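PDB 6J61: flavin-dependent thymidylate synthase from Thermus thermophilus, which catalyses the reductive methylation of dUMP to dTMP, probably with methylenetetrahydrofolate as methyl donor and NADPH and FAD as the redox partners. Local coordinates for residues A[62-67]-A[172-177]; A[78-83]-A[166-171]. One frame throughout, in Å; residues are numbered along the deposited sequence.

Contact 1 (A[62-67]-A[172-177]); sequences EMVVFK and QDLHNL. With FAD (flavin-adenine dinucleotide), chain E.
Glu62 and Phe66 take up most of the surface that 62-67 offers to 172-177; the contact is where neighbouring inner strands 65-73 and 165-173 of the antiparallel sheet pair, just before the latter gives way to helix 174-184. Phe66 and Gln172 form a hydrogen-bonded pair: Phe66 N donates to Gln172 O at 3.0 Å, and Gln172 N returns the bond to Phe66 O at 2.8 Å with an N-H...O angle of 167°. Next comes the non-hydrogen-bonded pair Val65 and Asp173, after which Leu174 N still reaches back to Val64 O at 2.8 Å, although Leu174 already belongs to the helix. Leu174 lays its CB alongside Val64 CB, 3.9 Å away, both side chains pointing the same way and both resting on Ile27 of helix 24-32. On the face shared with Gln172, the Phe66 side chain crosses Leu177 at about a right angle; CD2 of Leu177 comes to 4.1 Å from Phe66 CB and approaches the ring obliquely. Val204 of helix 191-207 packs against both Leu174 and Leu177, so the first turn of helix 174-184 packs on helix 191-207.

Glu62 runs beside Asp173 and His175, extended beyond CG. Toward Asp173 it is the CG methylene that touches, 3.4 Å from Asp173 OD1, while Glu62 OE2 abuts the adenine of FAD at C2A, 3.0 Å away. The two carboxylates are not bonded to each other; Glu62 OE2 is hydrogen-bonded to Ser87 of the second subunit and salt-bridged to Arg84 of the third, whose positive charge would be expected to offset the acidic pair. Asp173 is the N-cap, and Asn176 N meets its OD1 from above the carboxylate plane. This buried corner frames the adenosine half of FAD: Asn176 ND2 bonds both Asp173 OD2, through the syn lone pair, and N3A of the adenine, while His175 NE2 meets the ribose O3B in its ring plane at 2.8 Å.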
loop_
_atom_site.group_PDB
_atom_site.type_symbol
_atom_site.label_atom_id
_atom_site.label_comp_id
_atom_site.label_asym_id
_atom_site.label_seq_id
_atom_site.Cartn_x
_atom_site.Cartn_y
_atom_site.Cartn_z
ATOM N N GLU A 62 0.743 14.071 2.568
ATOM C CA GLU A 62 1.487 13.062 1.834
ATOM C C GLU A 62 2.298 13.702 0.710
ATOM O O GLU A 62 3.101 13.017 0.063
ATOM C CB GLU A 62 0.545 12.025 1.238
ATOM C CG GLU A 62 0.320 10.815 2.104
ATOM C CD GLU A 62 -0.708 9.884 1.499
ATOM O OE1 GLU A 62 -1.908 10.161 1.640
ATOM O OE2 GLU A 62 -0.320 8.885 0.861
ATOM N N MET A 63 2.088 15.004 0.482
ATOM C CA MET A 63 2.808 15.708 -0.568
ATOM C C MET A 63 4.196 16.131 -0.130
ATOM O O MET A 63 4.930 16.748 -0.899
ATOM C CB MET A 63 2.028 16.928 -1.059
ATOM C CG MET A 63 0.731 16.596 -1.793
ATOM S SD MET A 63 0.936 15.263 -2.982
ATOM C CE MET A 63 -0.736 14.965 -3.543
ATOM N N VAL A 64 4.552 15.802 1.107
ATOM C CA VAL A 64 5.865 16.115 1.661
ATOM C C VAL A 64 6.579 14.785 1.896
ATOM O O VAL A 64 5.993 13.863 2.460
ATOM C CB VAL A 64 5.725 16.885 2.991
ATOM C CG1 VAL A 64 7.068 16.950 3.716
ATOM C CG2 VAL A 64 5.189 18.290 2.714
ATOM N N VAL A 65 7.832 14.666 1.462
ATOM C CA VAL A 65 8.557 13.404 1.639
ATOM C C VAL A 65 9.964 13.568 2.210
ATOM O O VAL A 65 10.669 14.515 1.893
ATOM C CB VAL A 65 8.653 12.626 0.289
ATOM C CG1 VAL A 65 9.385 11.299 0.479
ATOM C CG2 VAL A 65 7.264 12.373 -0.259
ATOM N N PHE A 66 10.349 12.634 3.073
ATOM C CA PHE A 66 11.675 12.629 3.688
ATOM C C PHE A 66 12.393 11.325 3.337
ATOM O O PHE A 66 11.774 10.260 3.242
ATOM C CB PHE A 66 11.582 12.760 5.220
ATOM C CG PHE A 66 11.192 14.130 5.695
ATOM C CD1 PHE A 66 9.898 14.615 5.503
ATOM C CD2 PHE A 66 12.125 14.957 6.311
ATOM C CE1 PHE A 66 9.545 15.905 5.920
ATOM C CE2 PHE A 66 11.776 16.247 6.728
ATOM C CZ PHE A 66 10.491 16.720 6.534
ATOM N N LYS A 67 13.701 11.420 3.136
ATOM C CA LYS A 67 14.524 10.267 2.802
ATOM C C LYS A 67 15.723 10.264 3.743
ATOM O O LYS A 67 16.504 11.209 3.760
ATOM C CB LYS A 67 14.965 10.356 1.337
ATOM C CG LYS A 67 15.785 9.171 0.858
ATOM C CD LYS A 67 15.740 8.996 -0.666
ATOM C CE LYS A 67 16.335 10.187 -1.423
ATOM N NZ LYS A 67 16.413 9.932 -2.895
ATOM N N GLN A 172 9.928 8.096 3.197
ATOM C CA GLN A 172 8.543 8.096 3.647
ATOM C C GLN A 172 7.899 9.474 3.661
ATOM O O GLN A 172 8.546 10.465 3.968
ATOM C CB GLN A 172 8.483 7.472 5.046
ATOM C CG GLN A 172 7.097 7.164 5.560
ATOM C CD GLN A 172 7.150 6.240 6.748
ATOM O OE1 GLN A 172 7.982 6.422 7.642
ATOM N NE2 GLN A 172 6.272 5.240 6.771
ATOM N N ASP A 173 6.614 9.519 3.332
ATOM C CA ASP A 173 5.859 10.762 3.305
ATOM C C ASP A 173 5.524 11.232 4.716
ATOM O O ASP A 173 5.425 10.431 5.640
ATOM C CB ASP A 173 4.584 10.582 2.469
ATOM C CG ASP A 173 3.615 9.578 3.070
ATOM O OD1 ASP A 173 2.931 9.922 4.061
ATOM O OD2 ASP A 173 3.535 8.442 2.545
ATOM N N LEU A 174 5.355 12.542 4.872
ATOM C CA LEU A 174 5.076 13.143 6.176
ATOM C C LEU A 174 3.906 12.514 6.959
ATOM O O LEU A 174 3.998 12.300 8.174
ATOM C CB LEU A 174 4.860 14.653 6.013
ATOM C CG LEU A 174 4.680 15.445 7.316
ATOM C CD1 LEU A 174 5.767 15.078 8.327
ATOM C CD2 LEU A 174 4.707 16.934 6.999
ATOM N N HIS A 175 2.819 12.221 6.256
ATOM C CA HIS A 175 1.652 11.608 6.866
ATOM C C HIS A 175 2.008 10.277 7.538
ATOM O O HIS A 175 1.677 10.040 8.700
ATOM C CB HIS A 175 0.586 11.392 5.800
ATOM C CG HIS A 175 -0.527 10.490 6.229
ATOM N ND1 HIS A 175 -1.114 10.573 7.474
ATOM C CD2 HIS A 175 -1.185 9.512 5.563
ATOM C CE1 HIS A 175 -2.087 9.683 7.555
ATOM N NE2 HIS A 175 -2.150 9.028 6.410
ATOM N N ASN A 176 2.697 9.415 6.803
ATOM C CA ASN A 176 3.097 8.119 7.331
ATOM C C ASN A 176 4.285 8.203 8.279
ATOM O O ASN A 176 4.507 7.309 9.098
ATOM C CB ASN A 176 3.386 7.158 6.177
ATOM C CG ASN A 176 2.113 6.671 5.518
ATOM O OD1 ASN A 176 1.342 5.947 6.129
ATOM N ND2 ASN A 176 1.874 7.089 4.280
ATOM N N LEU A 177 5.054 9.277 8.174
ATOM C CA LEU A 177 6.185 9.437 9.060
ATOM C C LEU A 177 5.622 9.843 10.418
ATOM O O LEU A 177 6.129 9.428 11.446
ATOM C CB LEU A 177 7.147 10.497 8.503
ATOM C CG LEU A 177 8.445 10.789 9.263
ATOM C CD1 LEU A 177 9.201 9.499 9.543
ATOM C CD2 LEU A 177 9.294 11.750 8.450
HETATM P PA FAD E . -6.546 4.589 2.775
HETATM O O1A FAD E . -6.521 5.100 1.382
HETATM O O2A FAD E . -7.324 3.169 2.807
HETATM O O5B FAD E . -5.037 4.392 3.265
HETATM C C5B FAD E . -5.036 4.090 4.659
HETATM C C4B FAD E . -3.622 4.326 5.190
HETATM O O4B FAD E . -2.686 3.460 4.498
HETATM C C3B FAD E . -3.178 5.755 4.933
HETATM O O3B FAD E . -3.519 6.637 6.000
HETATM C C2B FAD E . -1.678 5.614 4.726
HETATM O O2B FAD E . -1.010 5.653 5.990
HETATM C C1B FAD E . -1.547 4.239 4.017
HETATM N N9A FAD E . -1.567 4.333 2.526
HETATM C C8A FAD E . -2.493 3.769 1.679
HETATM N N7A FAD E . -2.212 4.038 0.441
HETATM C C5A FAD E . -1.092 4.786 0.390
HETATM C C6A FAD E . -0.319 5.364 -0.656
HETATM N N6A FAD E . -0.701 5.193 -1.977
HETATM N N1A FAD E . 0.793 6.084 -0.333
HETATM C C2A FAD E . 1.173 6.256 0.945
HETATM N N3A FAD E . 0.472 5.727 1.958
HETATM C C4A FAD E . -0.653 4.994 1.729
HETATM N N1 FAD E . -9.528 14.092 -0.537
HETATM C C2 FAD E . -9.357 14.868 -1.615
HETATM O O2 FAD E . -8.857 14.368 -2.618
HETATM N N3 FAD E . -9.712 16.180 -1.648
HETATM C C4 FAD E . -10.276 16.814 -0.560
HETATM O O4 FAD E . -10.587 17.991 -0.607
HETATM C C4X FAD E . -10.485 16.000 0.676
HETATM N N5 FAD E . -11.013 16.494 1.793
HETATM C C5X FAD E . -11.193 15.731 2.906
HETATM C C6 FAD E . -11.764 16.313 4.089
HETATM C C7 FAD E . -11.955 15.545 5.234
HETATM C C7M FAD E . -12.562 16.205 6.455
HETATM C C8 FAD E . -11.586 14.157 5.251
HETATM C C8M FAD E . -11.789 13.309 6.490
HETATM C C9 FAD E . -11.025 13.558 4.106
HETATM C C9A FAD E . -10.814 14.326 2.912
HETATM N N10 FAD E . -10.243 13.755 1.728
HETATM C C10 FAD E . -10.065 14.562 0.606
HETATM C "C1'" FAD E . -9.844 12.338 1.648
HETATM C "C2'" FAD E . -8.457 12.061 2.248
HETATM O "O2'" FAD E . -7.499 13.000 1.755
HETATM C "C3'" FAD E . -8.031 10.606 1.909
HETATM O "O3'" FAD E . -7.828 10.451 0.497
HETATM C "C4'" FAD E . -9.096 9.580 2.384
HETATM O "O4'" FAD E . -9.691 10.002 3.626
HETATM C "C5'" FAD E . -8.444 8.221 2.585
HETATM O "O5'" FAD E . -7.795 8.228 3.857
HETATM P P FAD E . -6.649 7.118 3.861
HETATM O O1P FAD E . -5.706 7.373 2.737
HETATM O O2P FAD E . -5.880 7.219 5.262
HETATM O O3P FAD E . -7.355 5.634 3.756
#

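Contact 2 (A[78-83]-A[166-171]); sequences RQWFRH and TEFYWK. With FAD (flavin-adenine dinucleotide), chain N; PO4 (phosphate ion), chain L.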
loop_
_atom_site.group_PDB
_atom_site.type_symbol
_atom_site.label_atom_id
_atom_site.label_comp_id
_atom_site.label_asym_id
_atom_site.label_seq_id
_atom_site.Cartn_x
_atom_site.Cartn_y
_atom_site.Cartn_z
ATOM N N ARG A 78 14.227 -4.499 12.142
ATOM C CA ARG A 78 13.056 -5.334 11.931
ATOM C C ARG A 78 11.739 -4.714 12.403
ATOM O O ARG A 78 10.689 -4.944 11.790
ATOM C CB ARG A 78 13.266 -6.707 12.583
ATOM C CG ARG A 78 14.172 -7.601 11.754
ATOM C CD ARG A 78 14.582 -8.866 12.477
ATOM N NE ARG A 78 13.482 -9.800 12.694
ATOM C CZ ARG A 78 13.028 -10.158 13.894
ATOM N NH1 ARG A 78 13.574 -9.655 14.993
ATOM N NH2 ARG A 78 12.038 -11.035 13.992
ATOM N N GLN A 79 11.787 -3.937 13.486
ATOM C CA GLN A 79 10.586 -3.285 13.998
ATOM C C GLN A 79 10.306 -2.111 13.087
ATOM O O GLN A 79 9.164 -1.771 12.791
ATOM C CB GLN A 79 10.819 -2.771 15.413
ATOM C CG GLN A 79 11.505 -3.783 16.291
ATOM C CD GLN A 79 11.529 -3.362 17.734
ATOM O OE1 GLN A 79 11.868 -2.224 18.048
ATOM N NE2 GLN A 79 11.177 -4.283 18.630
ATOM N N TRP A 80 11.379 -1.490 12.643
ATOM C CA TRP A 80 11.258 -0.363 11.763
ATOM C C TRP A 80 10.619 -0.796 10.444
ATOM O O TRP A 80 9.779 -0.081 9.888
ATOM C CB TRP A 80 12.643 0.223 11.498
ATOM C CG TRP A 80 12.638 1.645 11.034
ATOM C CD1 TRP A 80 11.835 2.203 10.074
ATOM C CD2 TRP A 80 13.511 2.682 11.478
ATOM N NE1 TRP A 80 12.160 3.531 9.895
ATOM C CE2 TRP A 80 13.187 3.849 10.745
ATOM C CE3 TRP A 80 14.541 2.741 12.419
ATOM C CZ2 TRP A 80 13.858 5.057 10.931
ATOM C CZ3 TRP A 80 15.210 3.944 12.599
ATOM C CH2 TRP A 80 14.867 5.084 11.860
ATOM N N PHE A 81 11.007 -1.966 9.947
ATOM C CA PHE A 81 10.491 -2.440 8.667
ATOM C C PHE A 81 9.053 -2.947 8.699
ATOM O O PHE A 81 8.475 -3.224 7.651
ATOM C CB PHE A 81 11.426 -3.505 8.070
ATOM C CG PHE A 81 12.807 -2.995 7.744
ATOM C CD1 PHE A 81 13.144 -1.654 7.943
ATOM C CD2 PHE A 81 13.787 -3.861 7.265
ATOM C CE1 PHE A 81 14.442 -1.186 7.673
ATOM C CE2 PHE A 81 15.085 -3.400 6.993
ATOM C CZ PHE A 81 15.408 -2.063 7.199
ATOM N N ARG A 82 8.482 -3.058 9.897
ATOM C CA ARG A 82 7.096 -3.500 10.049
ATOM C C ARG A 82 6.178 -2.479 9.392
ATOM O O ARG A 82 5.012 -2.760 9.133
ATOM C CB ARG A 82 6.719 -3.626 11.530
ATOM C CG ARG A 82 7.332 -4.818 12.247
ATOM C CD ARG A 82 6.787 -6.132 11.707
ATOM N NE ARG A 82 7.554 -7.292 12.168
ATOM C CZ ARG A 82 7.761 -7.592 13.445
ATOM N NH1 ARG A 82 7.258 -6.818 14.401
ATOM N NH2 ARG A 82 8.479 -8.660 13.763
ATOM N N HIS A 83 6.718 -1.288 9.154
ATOM C CA HIS A 83 5.999 -0.188 8.525
ATOM C C HIS A 83 6.169 -0.340 7.023
ATOM O O HIS A 83 7.232 -0.054 6.457
ATOM C CB HIS A 83 6.562 1.149 9.009
ATOM C CG HIS A 83 6.406 1.359 10.483
ATOM N ND1 HIS A 83 5.362 2.075 11.028
ATOM C CD2 HIS A 83 7.132 0.900 11.531
ATOM C CE1 HIS A 83 5.451 2.047 12.345
ATOM N NE2 HIS A 83 6.515 1.340 12.677
ATOM N N THR A 166 23.378 -2.368 10.855
ATOM C CA THR A 166 23.035 -2.457 9.440
ATOM C C THR A 166 22.625 -1.070 8.960
ATOM O O THR A 166 22.218 -0.232 9.759
ATOM C CB THR A 166 21.880 -3.459 9.203
ATOM O OG1 THR A 166 21.534 -3.473 7.812
ATOM C CG2 THR A 166 20.655 -3.073 10.023
ATOM N N GLU A 167 22.749 -0.813 7.664
ATOM C CA GLU A 167 22.385 0.499 7.142
ATOM C C GLU A 167 21.352 0.394 6.054
ATOM O O GLU A 167 21.277 -0.620 5.357
ATOM C CB GLU A 167 23.585 1.224 6.545
ATOM C CG GLU A 167 24.777 1.349 7.435
ATOM C CD GLU A 167 25.865 2.179 6.784
ATOM O OE1 GLU A 167 27.008 2.119 7.273
ATOM O OE2 GLU A 167 25.581 2.894 5.791
ATOM N N PHE A 168 20.582 1.467 5.896
ATOM C CA PHE A 168 19.559 1.535 4.870
ATOM C C PHE A 168 19.057 2.952 4.606
ATOM O O PHE A 168 19.304 3.880 5.375
ATOM C CB PHE A 168 18.370 0.648 5.249
ATOM C CG PHE A 168 17.743 0.990 6.583
ATOM C CD1 PHE A 168 18.195 0.386 7.752
ATOM C CD2 PHE A 168 16.660 1.870 6.655
ATOM C CE1 PHE A 168 17.574 0.639 8.985
ATOM C CE2 PHE A 168 16.032 2.133 7.881
ATOM C CZ PHE A 168 16.490 1.512 9.052
ATOM N N TYR A 169 18.362 3.096 3.486
ATOM C CA TYR A 169 17.752 4.356 3.093
ATOM C C TYR A 169 16.269 4.189 3.394
ATOM O O TYR A 169 15.662 3.196 3.000
ATOM C CB TYR A 169 17.955 4.604 1.594
ATOM C CG TYR A 169 19.151 5.470 1.279
ATOM C CD1 TYR A 169 20.358 5.295 1.959
ATOM C CD2 TYR A 169 19.075 6.468 0.300
ATOM C CE1 TYR A 169 21.457 6.095 1.680
ATOM C CE2 TYR A 169 20.175 7.274 0.006
ATOM C CZ TYR A 169 21.364 7.084 0.701
ATOM O OH TYR A 169 22.469 7.871 0.426
ATOM N N TRP A 170 15.693 5.151 4.100
ATOM C CA TRP A 170 14.284 5.103 4.452
ATOM C C TRP A 170 13.601 6.314 3.819
ATOM O O TRP A 170 13.930 7.463 4.119
ATOM C CB TRP A 170 14.154 5.106 5.984
ATOM C CG TRP A 170 12.752 5.002 6.531
ATOM C CD1 TRP A 170 11.966 6.025 7.000
ATOM C CD2 TRP A 170 11.969 3.813 6.651
ATOM N NE1 TRP A 170 10.741 5.540 7.402
ATOM C CE2 TRP A 170 10.715 4.187 7.198
ATOM C CE3 TRP A 170 12.200 2.464 6.349
ATOM C CZ2 TRP A 170 9.702 3.261 7.445
ATOM C CZ3 TRP A 170 11.183 1.536 6.600
ATOM C CH2 TRP A 170 9.951 1.942 7.140
ATOM N N LYS A 171 12.667 6.039 2.911
ATOM C CA LYS A 171 11.911 7.083 2.210
ATOM C C LYS A 171 10.442 7.014 2.623
ATOM O O LYS A 171 9.776 5.997 2.405
ATOM C CB LYS A 171 12.017 6.890 0.696
ATOM C CG LYS A 171 11.524 8.085 -0.101
ATOM C CD LYS A 171 10.050 7.999 -0.481
ATOM C CE LYS A 171 9.835 7.091 -1.661
ATOM N NZ LYS A 171 8.396 6.818 -1.923
HETATM P PA FAD N . 2.442 0.817 8.228
HETATM O O1A FAD N . 3.081 -0.492 7.949
HETATM O O2A FAD N . 3.403 2.006 7.701
HETATM O O5B FAD N . 1.042 0.875 7.447
HETATM C C5B FAD N . 0.317 2.042 7.844
HETATM C C4B FAD N . -1.129 1.839 7.408
HETATM O O4B FAD N . -1.174 1.694 5.971
HETATM C C3B FAD N . -1.695 0.552 7.986
HETATM O O3B FAD N . -2.272 0.717 9.282
HETATM C C2B FAD N . -2.705 0.108 6.938
HETATM O O2B FAD N . -3.980 0.708 7.195
HETATM C C1B FAD N . -2.069 0.583 5.604
HETATM N N9A FAD N . -1.311 -0.490 4.888
HETATM C C8A FAD N . -0.002 -0.421 4.472
HETATM N N7A FAD N . 0.354 -1.524 3.872
HETATM C C5A FAD N . -0.687 -2.381 3.851
HETATM C C6A FAD N . -0.898 -3.701 3.348
HETATM N N6A FAD N . 0.123 -4.379 2.708
HETATM N N1A FAD N . -2.112 -4.276 3.508
HETATM C C2A FAD N . -3.114 -3.634 4.128
HETATM N N3A FAD N . -2.962 -2.393 4.618
HETATM C C4A FAD N . -1.782 -1.737 4.505
HETATM N N1 FAD N . 3.794 -7.136 15.252
HETATM C C2 FAD N . 3.995 -8.464 15.269
HETATM O O2 FAD N . 4.268 -9.021 14.220
HETATM N N3 FAD N . 3.906 -9.214 16.395
HETATM C C4 FAD N . 3.598 -8.658 17.622
HETATM O O4 FAD N . 3.521 -9.349 18.627
HETATM C C4X FAD N . 3.358 -7.178 17.671
HETATM N N5 FAD N . 3.048 -6.527 18.792
HETATM C C5X FAD N . 2.830 -5.181 18.811
HETATM C C6 FAD N . 2.490 -4.527 20.047
HETATM C C7 FAD N . 2.263 -3.154 20.080
HETATM C C7M FAD N . 1.907 -2.508 21.407
HETATM C C8 FAD N . 2.366 -2.368 18.880
HETATM C C8M FAD N . 2.121 -0.874 18.899
HETATM C C9 FAD N . 2.696 -2.979 17.657
HETATM C C9A FAD N . 2.935 -4.393 17.588
HETATM N N10 FAD N . 3.270 -5.053 16.357
HETATM C C10 FAD N . 3.483 -6.437 16.370
HETATM C "C1'" FAD N . 3.400 -4.320 15.072
HETATM C "C2'" FAD N . 2.042 -3.970 14.409
HETATM O "O2'" FAD N . 1.241 -5.142 14.236
HETATM C "C3'" FAD N . 2.286 -3.289 13.039
HETATM O "O3'" FAD N . 2.887 -4.226 12.127
HETATM C "C4'" FAD N . 3.208 -2.036 13.186
HETATM O "O4'" FAD N . 2.846 -1.272 14.353
HETATM C "C5'" FAD N . 3.087 -1.144 11.952
HETATM O "O5'" FAD N . 1.861 -0.422 12.047
HETATM P P FAD N . 1.291 -0.135 10.567
HETATM O O1P FAD N . 1.250 -1.396 9.772
HETATM O O2P FAD N . -0.184 0.463 10.735
HETATM O O3P FAD N . 2.256 1.008 9.854
HETATM P P PO4 L . 10.044 -7.818 17.803
HETATM O O1 PO4 L . 11.278 -6.996 17.896
HETATM O O2 PO4 L . 10.364 -9.226 18.149
HETATM O O3 PO4 L . 9.515 -7.758 16.419
HETATM O O4 PO4 L . 9.022 -7.290 18.743
#
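Trp80 drives the edge of its indole into the face of Trp170, with NE1 standing 3.1 Å above that plane, over its centre, and the planes 68° apart. In turn Trp80 receives Phe168 on one of its own faces, CZ leading, in a second edge-to-face pair with nearly perpendicular planes. Phe81 closes the aromatic cluster from the other direction: its CE1 sits 3.6 Å above the middle of the Phe168 ring, the planes 81° apart. Phe168 holds CG between its backbone N and carbonyl carbon (chi1 57°), a torsion that goes with a ring whose face meets Phe81 and whose edge meets Trp80. Beyond the cluster, His83 O meets the rim of Trp170 at CH2, 3.4 Å away.

Around these rings, Trp170 NE1 is hydrogen-bonded to Gln172 OE1 and Trp80 stacks on Phe180; beside them, His83 NE2 is hydrogen-bonded to Arg184 NE, Arg184 being the predicted activating residue for dUMP. The type I turn from Trp80 to His83 then carries Arg82 and His83 out to FAD.

Polar groups on the outer side grip a phosphate ion: Gln79 NE2 reaches O1 at 2.8 Å and Arg82 NH2 reaches O3 at 3.0 Å. Ser92, Gly93 and Arg157 of the fourth subunit complete this site. Such anion chemistry, at residues predicted to bind dUMP, is consistent with the ion marking where the nucleotide's phosphate would sit.

In the fold
Strand 165-173 carries both contacts, whose centres lie 15 Å apart: contact 1 uses its end and the helix that follows, contact 2 the residues just before. Along the chain contact 2 is nested inside the loop that contact 1 closes, since 78-83 and 166-171 both lie between residues 67 and 172. They meet where Val65 CG1 packs on Lys171 CD at 3.5 Å. Each serves a different FAD: contact 1 holds the adenosine half of one, whereas Arg82 and His83 of contact 2 line the flavin and diphosphate of another. Because each FAD site is built from three monomers, repeating both contacts across the tetramer brings the two kinds of surface to every cofactor.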